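Local coordinates for coat protein (Pseudomonas phage PP7, PDB 2QUD) that assembles as dimers into the phage's T=3 icosahedral capsid, binds packaging signals in the RNA genome and represses translation of the viral replicase, at residues Leu19-Ile22 against Arg28-Phe31; Ile30-Val35 against Arg41-Ala46. All blocks are in the same frame, centred on the assembly; numbering follows the deposited sequence.

Contact 1. Residues Leu19-Ile22 against Arg28-Phe31; sequences LTEI and RQIF
Two hydrogen bonds join Glu21 and Ile22 to Gln29 and Ile30. The backbone one runs from Ile22 N to Ile30 O, 2.8 Å. The other links side chains: Gln29 NE2 gives a nearly straight bond (172°) to Glu21 OE1, 2.9 Å away, reaching the oxygen almost along its C-O axis and from within the amide's own plane, while the carboxylate plane is turned 70° from the amide. Glu21 gets there because its CG lies opposite the backbone N (chi1 -162°) and the chain runs on extended. Gln29 NE2 also bonds Leu123 O of the second subunit, so this amide ties the hairpin to the dimer partner.

Aromatic and apolar contacts fill in the rest. Glu21 and Phe31 form a non-hydrogen-bonded antiparallel pair, and Glu21 CB sits over one face of the Phe31 ring in a CH-pi contact, 4.2 Å from its centroid. Leu19 O comes to the ring's edge at CD2. On the other face of the hairpin, Ile22 CG1 and CD1 pack against Ile30 CG2, each about 4.0 Å away.

Phe31 CA also makes a CA-H...O contact with Thr20 O, 3.2 Å. This beta hairpin of strands 15-24 and 29-32 lies between strands 7-12 and 43-50 in the antiparallel sheet; in the given conformer, Leu19 touches Ile8 and Leu10 on one and Leu44 on the other.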
# COMPACT_ATOMS: atom_id res chain seq x y z
N LEU A 19 -1.41 8.30 14.70
CA LEU A 19 -1.83 6.96 15.07
C LEU A 19 -0.91 6.44 16.15
O LEU A 19 0.31 6.38 15.97
CB LEU A 19 -1.82 6.02 13.88
CG LEU A 19 -2.95 6.26 12.88
CD1 LEU A 19 -2.44 7.08 11.70
CD2 LEU A 19 -3.49 4.93 12.46
N THR A 20 -1.52 6.02 17.26
CA THR A 20 -0.82 5.61 18.49
C THR A 20 -0.86 4.12 18.67
O THR A 20 -1.91 3.50 18.50
CB THR A 20 -1.49 6.29 19.72
OG1 THR A 20 -1.44 7.71 19.53
CG2 THR A 20 -0.80 5.93 20.97
N GLU A 21 0.28 3.56 19.02
CA GLU A 21 0.37 2.12 19.24
C GLU A 21 -0.48 1.73 20.45
O GLU A 21 -0.34 2.31 21.54
CB GLU A 21 1.81 1.68 19.46
CG GLU A 21 2.05 0.18 19.28
CD GLU A 21 3.50 -0.18 19.53
OE1 GLU A 21 4.18 -0.74 18.62
OE2 GLU A 21 3.95 0.04 20.67
N ILE A 22 -1.40 0.77 20.22
CA ILE A 22 -2.24 0.21 21.28
C ILE A 22 -1.96 -1.28 21.59
O ILE A 22 -2.42 -1.79 22.62
CB ILE A 22 -3.74 0.45 20.98
CG1 ILE A 22 -4.21 -0.21 19.71
CG2 ILE A 22 -3.99 1.99 20.85
CD1 ILE A 22 -5.72 -0.34 19.61
N ARG A 28 1.79 -9.07 15.90
CA ARG A 28 1.50 -7.83 15.19
C ARG A 28 1.53 -6.61 16.07
O ARG A 28 1.47 -6.71 17.31
CB ARG A 28 0.12 -7.91 14.54
CG ARG A 28 -1.02 -7.99 15.51
CD ARG A 28 -2.35 -8.38 14.87
NE ARG A 28 -2.29 -9.63 14.10
CZ ARG A 28 -2.22 -10.85 14.65
NH1 ARG A 28 -2.17 -11.05 15.97
NH2 ARG A 28 -2.18 -11.91 13.86
N GLN A 29 1.60 -5.44 15.44
CA GLN A 29 1.33 -4.18 16.09
C GLN A 29 0.01 -3.65 15.60
O GLN A 29 -0.37 -3.88 14.47
CB GLN A 29 2.40 -3.14 15.75
CG GLN A 29 3.77 -3.51 16.19
CD GLN A 29 4.81 -2.69 15.48
OE1 GLN A 29 5.28 -3.09 14.41
NE2 GLN A 29 5.11 -1.51 16.02
N ILE A 30 -0.69 -2.90 16.46
CA ILE A 30 -1.91 -2.19 16.10
C ILE A 30 -1.75 -0.76 16.56
O ILE A 30 -1.34 -0.53 17.73
CB ILE A 30 -3.19 -2.82 16.71
CG1 ILE A 30 -3.30 -4.29 16.33
CG2 ILE A 30 -4.42 -2.07 16.21
CD1 ILE A 30 -4.55 -4.92 16.86
N PHE A 31 -2.03 0.16 15.67
CA PHE A 31 -2.00 1.59 15.94
C PHE A 31 -3.43 2.11 15.73
O PHE A 31 -4.14 1.64 14.81
CB PHE A 31 -1.09 2.38 14.99
CG PHE A 31 0.40 2.06 15.13
CD1 PHE A 31 0.90 0.84 14.62
CD2 PHE A 31 1.28 2.93 15.75
CE1 PHE A 31 2.25 0.54 14.75
CE2 PHE A 31 2.62 2.62 15.88
CZ PHE A 31 3.10 1.46 15.36

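Contact 2. Residues Ile30-Val35 against Arg41-Ala46; sequences IFEEKV and RLRLTA
Glu32 sits between two arginines and bridges Arg41 and, in one of its two modelled conformers, Arg43. Its OE1 takes a hydrogen bond from Arg41 NH1 at 3.1 Å; OE1 lies in the plane of the Arg41 guanidinium, at its edge, while NH1 approaches from above the carboxylate plane, 45° out of it. The two flat groups stand 82° apart. In that Arg43 conformer OE2 meets Arg43 NH2, also at 3.1 Å, in a salt bridge whose hydrogen bond is weak and bent (120°). The carboxylate probably offsets part of the positive charge of Arg41 and, in this conformer, of Arg43.

Arg41 keeps CG to NE extended, which carries its aliphatic chain past Glu33 O and lays one guanidinium face over Lys34 CA and Val35 N. NH2 is held by Gly36 O, and NE adds a weak bond to Val35 O. Arg43, in the same conformer, is bent at chi2 and chi3, and its NE passes 3.4 Å from Ile30 CG2.

Underneath is an antiparallel beta hairpin of strands 29-32 and 43-50. Phe31 and Leu44 are its hydrogen-bonded pair, with Phe31 N to Leu44 O at 2.8 Å and Leu44 N to Phe31 O at 2.9 Å; Glu32 with Arg43 and Ile30 with Thr45 are non-hydrogen-bonded pairs. Glu33 N donates a further backbone hydrogen bond to Leu42 O, and Lys34 centres an inverse gamma turn just beyond.

Farther out, a water joins Leu42 N to Glu33 OE1 (2.7 Å from the water), while Glu33 OE2 forms a salt bridge with Arg17. Arg43, which binds RNA, also touches Asp64, another RNA-binding residue on strand 56-68. On the face carrying Phe31 and Leu44, Leu123 and Gly124 of the second subunit pack against the sheet.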
# COMPACT_ATOMS: atom_id res chain seq x y z
N ILE A 30 -0.69 -2.90 16.46
CA ILE A 30 -1.91 -2.19 16.10
C ILE A 30 -1.75 -0.76 16.56
O ILE A 30 -1.34 -0.53 17.73
CB ILE A 30 -3.19 -2.82 16.71
CG1 ILE A 30 -3.30 -4.29 16.33
CG2 ILE A 30 -4.42 -2.07 16.21
CD1 ILE A 30 -4.55 -4.92 16.86
N PHE A 31 -2.03 0.16 15.67
CA PHE A 31 -2.00 1.59 15.94
C PHE A 31 -3.43 2.11 15.73
O PHE A 31 -4.14 1.64 14.81
CB PHE A 31 -1.09 2.38 14.99
CG PHE A 31 0.40 2.06 15.13
CD1 PHE A 31 0.90 0.84 14.62
CD2 PHE A 31 1.28 2.93 15.75
CE1 PHE A 31 2.25 0.54 14.75
CE2 PHE A 31 2.62 2.62 15.88
CZ PHE A 31 3.10 1.46 15.36
N GLU A 32 -3.88 3.06 16.55
CA GLU A 32 -5.19 3.63 16.39
C GLU A 32 -5.12 5.15 16.52
O GLU A 32 -4.32 5.66 17.31
CB GLU A 32 -6.12 3.03 17.45
CG GLU A 32 -7.34 3.78 17.79
CD GLU A 32 -8.07 3.09 18.90
OE1 GLU A 32 -8.02 3.59 20.07
OE2 GLU A 32 -8.68 2.06 18.56
N GLU A 33 -5.96 5.85 15.74
CA GLU A 33 -6.08 7.27 15.89
C GLU A 33 -6.98 7.57 17.10
O GLU A 33 -8.18 7.34 17.03
CB GLU A 33 -6.63 7.94 14.65
CG GLU A 33 -6.61 9.43 14.78
CD GLU A 33 -7.25 10.14 13.64
OE1 GLU A 33 -8.13 9.57 12.97
OE2 GLU A 33 -6.88 11.31 13.43
N LYS A 34 -6.39 8.07 18.17
CA LYS A 34 -7.12 8.29 19.43
C LYS A 34 -7.85 9.61 19.44
O LYS A 34 -7.51 10.53 20.19
CB LYS A 34 -6.19 8.15 20.63
CG LYS A 34 -5.63 6.78 20.76
CD LYS A 34 -4.86 6.68 22.07
CE LYS A 34 -4.43 5.27 22.38
NZ LYS A 34 -3.86 5.27 23.77
N VAL A 35 -8.87 9.68 18.58
CA VAL A 35 -9.73 10.86 18.41
C VAL A 35 -11.16 10.31 18.30
O VAL A 35 -11.37 9.26 17.67
CB VAL A 35 -9.35 11.63 17.11
CG1 VAL A 35 -10.25 12.85 16.88
CG2 VAL A 35 -7.88 12.04 17.15
N ARG A 41 -12.59 4.29 15.08
CA ARG A 41 -11.27 4.93 15.00
C ARG A 41 -10.46 4.25 13.89
O ARG A 41 -10.46 3.02 13.76
CB ARG A 41 -10.47 4.87 16.29
CG ARG A 41 -11.04 5.75 17.37
CD ARG A 41 -10.34 5.60 18.68
NE ARG A 41 -10.77 6.65 19.61
CZ ARG A 41 -10.24 6.89 20.81
NH1 ARG A 41 -9.25 6.14 21.27
NH2 ARG A 41 -10.67 7.92 21.53
N LEU A 42 -9.76 5.10 13.15
CA LEU A 42 -8.79 4.66 12.13
C LEU A 42 -7.78 3.75 12.78
O LEU A 42 -7.27 4.07 13.86
CB LEU A 42 -8.08 5.86 11.53
CG LEU A 42 -7.10 5.59 10.38
CD1 LEU A 42 -7.85 5.03 9.15
CD2 LEU A 42 -6.39 6.89 10.06
N ARG A 43 -7.51 2.60 12.13
CA ARG A 43 -6.64 1.54 12.60
C ARG A 43 -5.58 1.18 11.56
O ARG A 43 -5.91 1.07 10.39
CB ARG A 43 -7.47 0.27 12.83
CG ARG A 43 -6.91 -0.69 13.88
CD ARG A 43 -7.59 -0.48 15.24
NE ARG A 43 -7.78 -1.73 15.98
CZ ARG A 43 -8.54 -1.87 17.06
NH1 ARG A 43 -8.63 -3.06 17.64
NH2 ARG A 43 -9.22 -0.85 17.59
N LEU A 44 -4.35 0.94 12.03
CA LEU A 44 -3.27 0.41 11.20
C LEU A 44 -2.70 -0.79 11.92
O LEU A 44 -2.25 -0.68 13.05
CB LEU A 44 -2.16 1.45 11.00
CG LEU A 44 -0.92 0.98 10.20
CD1 LEU A 44 -1.30 0.54 8.75
CD2 LEU A 44 0.16 2.06 10.18
N THR A 45 -2.72 -1.94 11.25
CA THR A 45 -2.13 -3.15 11.78
C THR A 45 -0.88 -3.44 10.97
O THR A 45 -0.92 -3.34 9.73
CB THR A 45 -3.16 -4.30 11.69
OG1 THR A 45 -4.35 -3.93 12.39
CG2 THR A 45 -2.57 -5.62 12.25
N ALA A 46 0.19 -3.84 11.65
CA ALA A 46 1.47 -4.08 11.01
C ALA A 46 2.14 -5.37 11.52
O ALA A 46 2.10 -5.66 12.70
CB ALA A 46 2.38 -2.88 11.20
O HOH W 1 -10.20 7.95 13.33

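Contacts 1 and 2 are successive antiparallel hairpins whose centres lie about 6 Å apart. Strand 29-32 serves both: it pairs with 15-24 in contact 1 and with 43-50 in contact 2, so Ile30 and Phe31 belong to each. Along the chain the order is 15-24, 29-32, 43-50, the same as across the six-stranded sheet. The contacts also meet directly, through probable hydrogen bonds from Gln29 N to Ala46 O and from Glu32 N to Thr20 O, both 2.8 Å. Both touch the second subunit, while RNA-binding Arg43 lies in contact 2; some of the dimer contacts and Arg43 thus come from opposite faces of one sheet.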